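Local atomic coordinates of oligopeptide ABC transporter OppAIV (Borrelia burgdorferi B31, PDB entry 4GL8), a protein that probably binds oligopeptides outside the cytoplasmic membrane and hands them to an ABC transporter for uptake. Residues 293-298 / 304-309; 451-456 / 489-494. All coordinates share one frame; numbering follows the deposited sequence.

How the contacts relate
Contact 1 (293-298 / 304-309) and contact 2 (451-456 / 489-494) follow one another along the chain yet lie side by side in space, their centres about 9 Å apart. Residues 489-491, where helix 471-489 gives way to loop, join them. Arg306 NH1 of contact 1 lies 2.8 Å from Asp489 O, a probable hydrogen bond, while the Asp489 carboxylate serves contact 2. Met295 is the second bridge: its N sits 3.0 Å from Tyr451 O, again a probable hydrogen bond, and its methyl CE packs 3.4 Å from Pro491 CA. Together they bring helix 303-311, the end of helix 471-489 and the strands 287-293 and 492-504 into contact.

Contact 1 (293-298 / 304-309); sequences LNMKVK and KVRKAL
Met295 lies over one face of the Arg306 guanidinium, its thioether crossing the arginine chain at about a right angle. Its SD comes 3.8 Å from Arg306 NH2, while the methyl CE stands 4.0 Å above the guanidinium plane, offset toward the rim. The N-H groups of Arg306 turn to backbone carbonyls: NH1 donates to Asp489 O, NH2 to Leu300 O, and NE makes a weak bond to Phe490 O. A buried guanidinium thus finds its polar partners in main-chain oxygens and leaves a face for contact with the soft, polarisable sulfur, a good reason for methionine here. Met295 starts off to one side of the helix; the bend at chi2 (-65°) brings its sulfur round onto the arginine.

The aliphatic part of Arg306 does different work. Leu293 CD1 touches Arg306 CG at 3.9 Å and is 4.0 Å from Arg306 CD, so the leucine methyl rests on the methylenes rather than on the charged end. The other methyl, Leu293 CD2, meets Leu309 CD1 at 4.2 Å, a looser apolar touch about one helical turn beyond Arg306. Arginine suits its position by being aliphatic near the helix and polar at its far end.

Met295 itself sits in a type I beta turn running from Asn294 to Val297. Asn294 OD1 accepts from Lys296 N at 2.9 Å, an Asx turn across the same residues, so that Met295 lies within it.

The contact ties the end of strand 287-293 and its following turn to helix 303-311, which the chain enters only a few residues later. On another side of that helix, Val305 and Lys307 pack against helix 351-361, while the backbone of Asn294 bonds to Glu421, next to the neighbouring strand 422-428.

Contact 2 (451-456 / 489-494); sequences YGYSNS and DFPAVF
Tyr453 and Asn455 converge on a single carboxylate oxygen, Asp489 OD2. The phenol donates from Tyr453 OH to Asp489 OD2 at 2.8 Å, arriving on the anti side, and Asn455 ND2 donates to the same Asp489 OD2 at 2.8 Å from the syn side; both approach somewhat out of the carboxylate plane. These two donors grip the oxygen, restrain how the carboxylate can turn and would probably favour its ionised form. The oxygen lies at the edge of the tyrosine ring, whose plane stands 75° from that of the carboxylate.

The tight part is the tyrosine with Asp489 and Pro491. Its buried ring receives Pro491 CB on one face, 3.9 Å from the ring centroid and 16° off the normal, a CH-pi contact, while Asp489 CB packs 3.8 Å from Tyr453 CE1. The ring is carried there with its CG anti to the backbone N (chi1 177°). Proline offers a rigid hydrocarbon surface, and tyrosine adds a hydroxyl that reaches past it to the aspartate.

Asn455 is looser: partly exposed, it meets 489-494 through the single bond of its ND2. The exposed Ser454 turns its CB away from 489-494, and its OG bonds with Thr443 OG1 instead. Asparagine fits at 455 because its amide serves two ends, OD1 accepting from Tyr458 N as the N-cap of helix 456-466.

The contact therefore links the start of helix 456-466 to the end of helix 471-489, whose Ile484 and Ile485 also touch Tyr453, just where Phe490, with positive phi, turns the chain toward strand 492-504.

Contact 1 (293-298 / 304-309)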
loop_
_atom_site.group_PDB
_atom_site.type_symbol
_atom_site.label_atom_id
_atom_site.label_comp_id
_atom_site.label_asym_id
_atom_site.label_seq_id
_atom_site.Cartn_x
_atom_site.Cartn_y
_atom_site.Cartn_z
ATOM N N LEU A 293 12.532 -12.425 0.783
ATOM C CA LEU A 293 13.472 -13.506 0.519
ATOM C C LEU A 293 12.713 -14.588 -0.237
ATOM O O LEU A 293 11.679 -15.040 0.217
ATOM C CB LEU A 293 14.058 -14.064 1.817
ATOM C CG LEU A 293 14.704 -13.025 2.731
ATOM C CD1 LEU A 293 14.971 -13.606 4.101
ATOM C CD2 LEU A 293 15.979 -12.434 2.170
ATOM N N ASN A 294 13.210 -14.969 -1.404
ATOM C CA ASN A 294 12.594 -15.990 -2.211
ATOM C C ASN A 294 12.945 -17.355 -1.629
ATOM O O ASN A 294 14.088 -17.810 -1.731
ATOM C CB ASN A 294 13.028 -15.861 -3.675
ATOM C CG ASN A 294 12.175 -16.734 -4.607
ATOM O OD1 ASN A 294 11.759 -17.833 -4.243
ATOM N ND2 ASN A 294 11.934 -16.255 -5.810
ATOM N N MET A 295 11.946 -18.006 -1.020
ATOM C CA MET A 295 12.154 -19.291 -0.352
ATOM C C MET A 295 12.522 -20.395 -1.319
ATOM O O MET A 295 12.968 -21.434 -0.879
ATOM C CB MET A 295 10.893 -19.780 0.367
ATOM C CG MET A 295 10.273 -18.809 1.337
ATOM S SD MET A 295 11.380 -18.496 2.710
ATOM C CE MET A 295 10.259 -17.649 3.774
ATOM N N LYS A 296 12.285 -20.187 -2.612
ATOM C CA LYS A 296 12.660 -21.147 -3.642
ATOM C C LYS A 296 14.088 -20.907 -4.140
ATOM O O LYS A 296 14.528 -21.615 -5.028
ATOM C CB LYS A 296 11.715 -21.093 -4.865
ATOM C CG LYS A 296 10.219 -20.915 -4.600
ATOM C CD LYS A 296 9.605 -22.073 -3.825
ATOM C CE LYS A 296 9.427 -23.288 -4.718
ATOM N NZ LYS A 296 9.973 -24.518 -4.067
ATOM N N VAL A 297 14.791 -19.894 -3.637
ATOM C CA VAL A 297 16.165 -19.649 -4.087
ATOM C C VAL A 297 17.122 -20.040 -2.994
ATOM O O VAL A 297 17.051 -19.499 -1.899
ATOM C CB VAL A 297 16.410 -18.174 -4.491
ATOM C CG1 VAL A 297 17.881 -17.944 -4.784
ATOM C CG2 VAL A 297 15.578 -17.828 -5.709
ATOM N N LYS A 298 18.020 -20.972 -3.280
ATOM C CA LYS A 298 18.958 -21.419 -2.265
ATOM C C LYS A 298 20.081 -20.417 -2.049
ATOM O O LYS A 298 20.549 -19.819 -3.012
ATOM C CB LYS A 298 19.507 -22.788 -2.636
ATOM C CG LYS A 298 18.407 -23.834 -2.636
ATOM C CD LYS A 298 18.947 -25.220 -2.857
ATOM C CE LYS A 298 17.867 -26.275 -2.678
ATOM N NZ LYS A 298 17.567 -26.535 -1.242
ATOM N N LYS A 304 18.287 -20.706 9.257
ATOM C CA LYS A 304 19.534 -20.175 9.791
ATOM C C LYS A 304 20.162 -19.101 8.929
ATOM O O LYS A 304 20.695 -18.131 9.462
ATOM C CB LYS A 304 20.573 -21.297 9.984
ATOM C CG LYS A 304 20.203 -22.289 11.074
ATOM C CD LYS A 304 21.425 -23.006 11.588
ATOM C CE LYS A 304 21.061 -23.865 12.786
ATOM N NZ LYS A 304 20.580 -25.176 12.282
ATOM N N VAL A 305 20.128 -19.285 7.606
ATOM C CA VAL A 305 20.595 -18.234 6.695
ATOM C C VAL A 305 19.694 -16.991 6.838
ATOM O O VAL A 305 20.172 -15.879 7.038
ATOM C CB VAL A 305 20.647 -18.727 5.244
ATOM C CG1 VAL A 305 20.789 -17.568 4.269
ATOM C CG2 VAL A 305 21.815 -19.685 5.054
ATOM N N ARG A 306 18.390 -17.194 6.773
ATOM C CA ARG A 306 17.443 -16.080 6.907
ATOM C C ARG A 306 17.651 -15.325 8.228
ATOM O O ARG A 306 17.657 -14.092 8.265
ATOM C CB ARG A 306 15.989 -16.579 6.776
ATOM C CG ARG A 306 15.700 -17.217 5.437
ATOM C CD ARG A 306 14.230 -17.353 5.125
ATOM N NE ARG A 306 13.527 -18.117 6.136
ATOM C CZ ARG A 306 13.290 -19.427 6.090
ATOM N NH1 ARG A 306 12.618 -19.996 7.073
ATOM N NH2 ARG A 306 13.739 -20.176 5.099
ATOM N N LYS A 307 17.879 -16.061 9.297
ATOM C CA LYS A 307 18.089 -15.464 10.630
ATOM C C LYS A 307 19.399 -14.645 10.691
ATOM O O LYS A 307 19.422 -13.527 11.197
ATOM C CB LYS A 307 18.134 -16.605 11.641
ATOM C CG LYS A 307 17.803 -16.248 13.053
ATOM C CD LYS A 307 17.416 -17.486 13.879
ATOM C CE LYS A 307 17.551 -17.100 15.360
ATOM N NZ LYS A 307 17.163 -18.124 16.381
ATOM N N ALA A 308 20.473 -15.237 10.176
ATOM C CA ALA A 308 21.780 -14.579 10.012
ATOM C C ALA A 308 21.674 -13.263 9.273
ATOM O O ALA A 308 22.208 -12.285 9.720
ATOM C CB ALA A 308 22.759 -15.491 9.302
ATOM N N LEU A 309 20.980 -13.247 8.146
ATOM C CA LEU A 309 20.808 -12.009 7.397
ATOM C C LEU A 309 20.068 -10.990 8.253
ATOM O O LEU A 309 20.415 -9.816 8.275
ATOM C CB LEU A 309 20.033 -12.252 6.094
ATOM C CG LEU A 309 20.631 -13.257 5.093
ATOM C CD1 LEU A 309 19.646 -13.531 3.969
ATOM C CD2 LEU A 309 21.984 -12.818 4.544
#

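Contact 2 (451-456 / 489-494)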
loop_
_atom_site.group_PDB
_atom_site.type_symbol
_atom_site.label_atom_id
_atom_site.label_comp_id
_atom_site.label_asym_id
_atom_site.label_seq_id
_atom_site.Cartn_x
_atom_site.Cartn_y
_atom_site.Cartn_z
ATOM N N TYR A 451 8.316 -14.762 -1.508
ATOM C CA TYR A 451 7.769 -15.713 -2.445
ATOM C C TYR A 451 7.966 -17.113 -1.912
ATOM O O TYR A 451 9.070 -17.478 -1.523
ATOM C CB TYR A 451 8.454 -15.565 -3.787
ATOM C CG TYR A 451 7.728 -16.254 -4.888
ATOM C CD1 TYR A 451 6.616 -15.659 -5.483
ATOM C CD2 TYR A 451 8.126 -17.498 -5.327
ATOM C CE1 TYR A 451 5.933 -16.289 -6.504
ATOM C CE2 TYR A 451 7.457 -18.136 -6.355
ATOM C CZ TYR A 451 6.356 -17.516 -6.932
ATOM O OH TYR A 451 5.675 -18.139 -7.933
ATOM N N GLY A 452 6.868 -17.844 -1.825
ATOM C CA GLY A 452 6.885 -19.282 -1.471
ATOM C C GLY A 452 6.838 -19.585 0.019
ATOM O O GLY A 452 7.004 -20.743 0.421
ATOM N N TYR A 453 6.631 -18.565 0.856
ATOM C CA TYR A 453 6.523 -18.822 2.277
ATOM C C TYR A 453 5.170 -19.472 2.527
ATOM O O TYR A 453 4.148 -19.067 1.954
ATOM C CB TYR A 453 6.686 -17.555 3.107
ATOM C CG TYR A 453 6.493 -17.799 4.596
ATOM C CD1 TYR A 453 7.385 -18.562 5.326
ATOM C CD2 TYR A 453 5.409 -17.262 5.261
ATOM C CE1 TYR A 453 7.193 -18.787 6.680
ATOM C CE2 TYR A 453 5.219 -17.465 6.621
ATOM C CZ TYR A 453 6.109 -18.231 7.325
ATOM O OH TYR A 453 5.883 -18.444 8.679
ATOM N N SER A 454 5.174 -20.500 3.367
ATOM C CA SER A 454 3.951 -21.183 3.744
ATOM C C SER A 454 4.125 -21.901 5.063
ATOM O O SER A 454 4.873 -22.850 5.189
ATOM C CB SER A 454 3.522 -22.204 2.679
ATOM O OG SER A 454 2.327 -22.842 3.111
ATOM N N ASN A 455 3.419 -21.417 6.055
ATOM C CA ASN A 455 3.417 -22.040 7.348
ATOM C C ASN A 455 1.953 -22.233 7.715
ATOM O O ASN A 455 1.213 -21.265 7.927
ATOM C CB ASN A 455 4.148 -21.168 8.359
ATOM C CG ASN A 455 4.151 -21.781 9.735
ATOM O OD1 ASN A 455 3.107 -22.089 10.269
ATOM N ND2 ASN A 455 5.306 -21.968 10.297
ATOM N N SER A 456 1.527 -23.483 7.730
ATOM C CA SER A 456 0.117 -23.776 7.940
ATOM C C SER A 456 -0.349 -23.406 9.362
ATOM O O SER A 456 -1.482 -22.992 9.536
ATOM C CB SER A 456 -0.179 -25.243 7.590
ATOM O OG SER A 456 0.387 -26.075 8.559
ATOM N N ASP A 489 10.392 -18.135 11.974
ATOM C CA ASP A 489 10.599 -18.477 10.566
ATOM C C ASP A 489 11.419 -17.447 9.779
ATOM O O ASP A 489 12.043 -17.824 8.805
ATOM C CB ASP A 489 9.271 -18.745 9.845
ATOM C CG ASP A 489 8.643 -20.099 10.219
ATOM O OD1 ASP A 489 9.228 -20.842 11.034
ATOM O OD2 ASP A 489 7.544 -20.405 9.691
ATOM N N PHE A 490 11.413 -16.175 10.186
ATOM C CA PHE A 490 12.115 -15.129 9.461
ATOM C C PHE A 490 11.909 -15.200 7.928
ATOM O O PHE A 490 12.883 -15.264 7.174
ATOM C CB PHE A 490 13.622 -15.175 9.776
ATOM C CG PHE A 490 13.959 -14.867 11.214
ATOM C CD1 PHE A 490 14.309 -13.574 11.600
ATOM C CD2 PHE A 490 13.902 -15.854 12.179
ATOM C CE1 PHE A 490 14.610 -13.276 12.923
ATOM C CE2 PHE A 490 14.198 -15.565 13.503
ATOM C CZ PHE A 490 14.553 -14.262 13.879
ATOM N N PRO A 491 10.652 -15.202 7.461
ATOM C CA PRO A 491 10.457 -15.139 6.014
ATOM C C PRO A 491 11.010 -13.877 5.372
ATOM O O PRO A 491 11.315 -13.858 4.175
ATOM C CB PRO A 491 8.915 -15.158 5.849
ATOM C CG PRO A 491 8.382 -14.679 7.140
ATOM C CD PRO A 491 9.373 -15.151 8.191
ATOM N N ALA A 492 11.124 -12.816 6.159
ATOM C CA ALA A 492 11.698 -11.595 5.682
ATOM C C ALA A 492 12.632 -11.008 6.750
ATOM O O ALA A 492 12.599 -11.373 7.924
ATOM C CB ALA A 492 10.579 -10.620 5.336
ATOM N N VAL A 493 13.482 -10.109 6.297
ATOM C CA VAL A 493 14.296 -9.276 7.155
ATOM C C VAL A 493 13.498 -8.007 7.412
ATOM O O VAL A 493 13.426 -7.133 6.575
ATOM C CB VAL A 493 15.634 -8.977 6.481
ATOM C CG1 VAL A 493 16.494 -8.091 7.354
ATOM C CG2 VAL A 493 16.335 -10.288 6.163
ATOM N N PHE A 494 12.837 -7.951 8.558
ATOM C CA PHE A 494 12.037 -6.798 8.934
ATOM C C PHE A 494 12.960 -5.724 9.498
ATOM O O PHE A 494 13.795 -5.997 10.376
ATOM C CB PHE A 494 10.983 -7.200 9.968
ATOM C CG PHE A 494 10.007 -8.218 9.458
ATOM C CD1 PHE A 494 8.957 -7.837 8.660
ATOM C CD2 PHE A 494 10.154 -9.560 9.766
ATOM C CE1 PHE A 494 8.056 -8.784 8.183
ATOM C CE2 PHE A 494 9.256 -10.509 9.311
ATOM C CZ PHE A 494 8.216 -10.130 8.499
#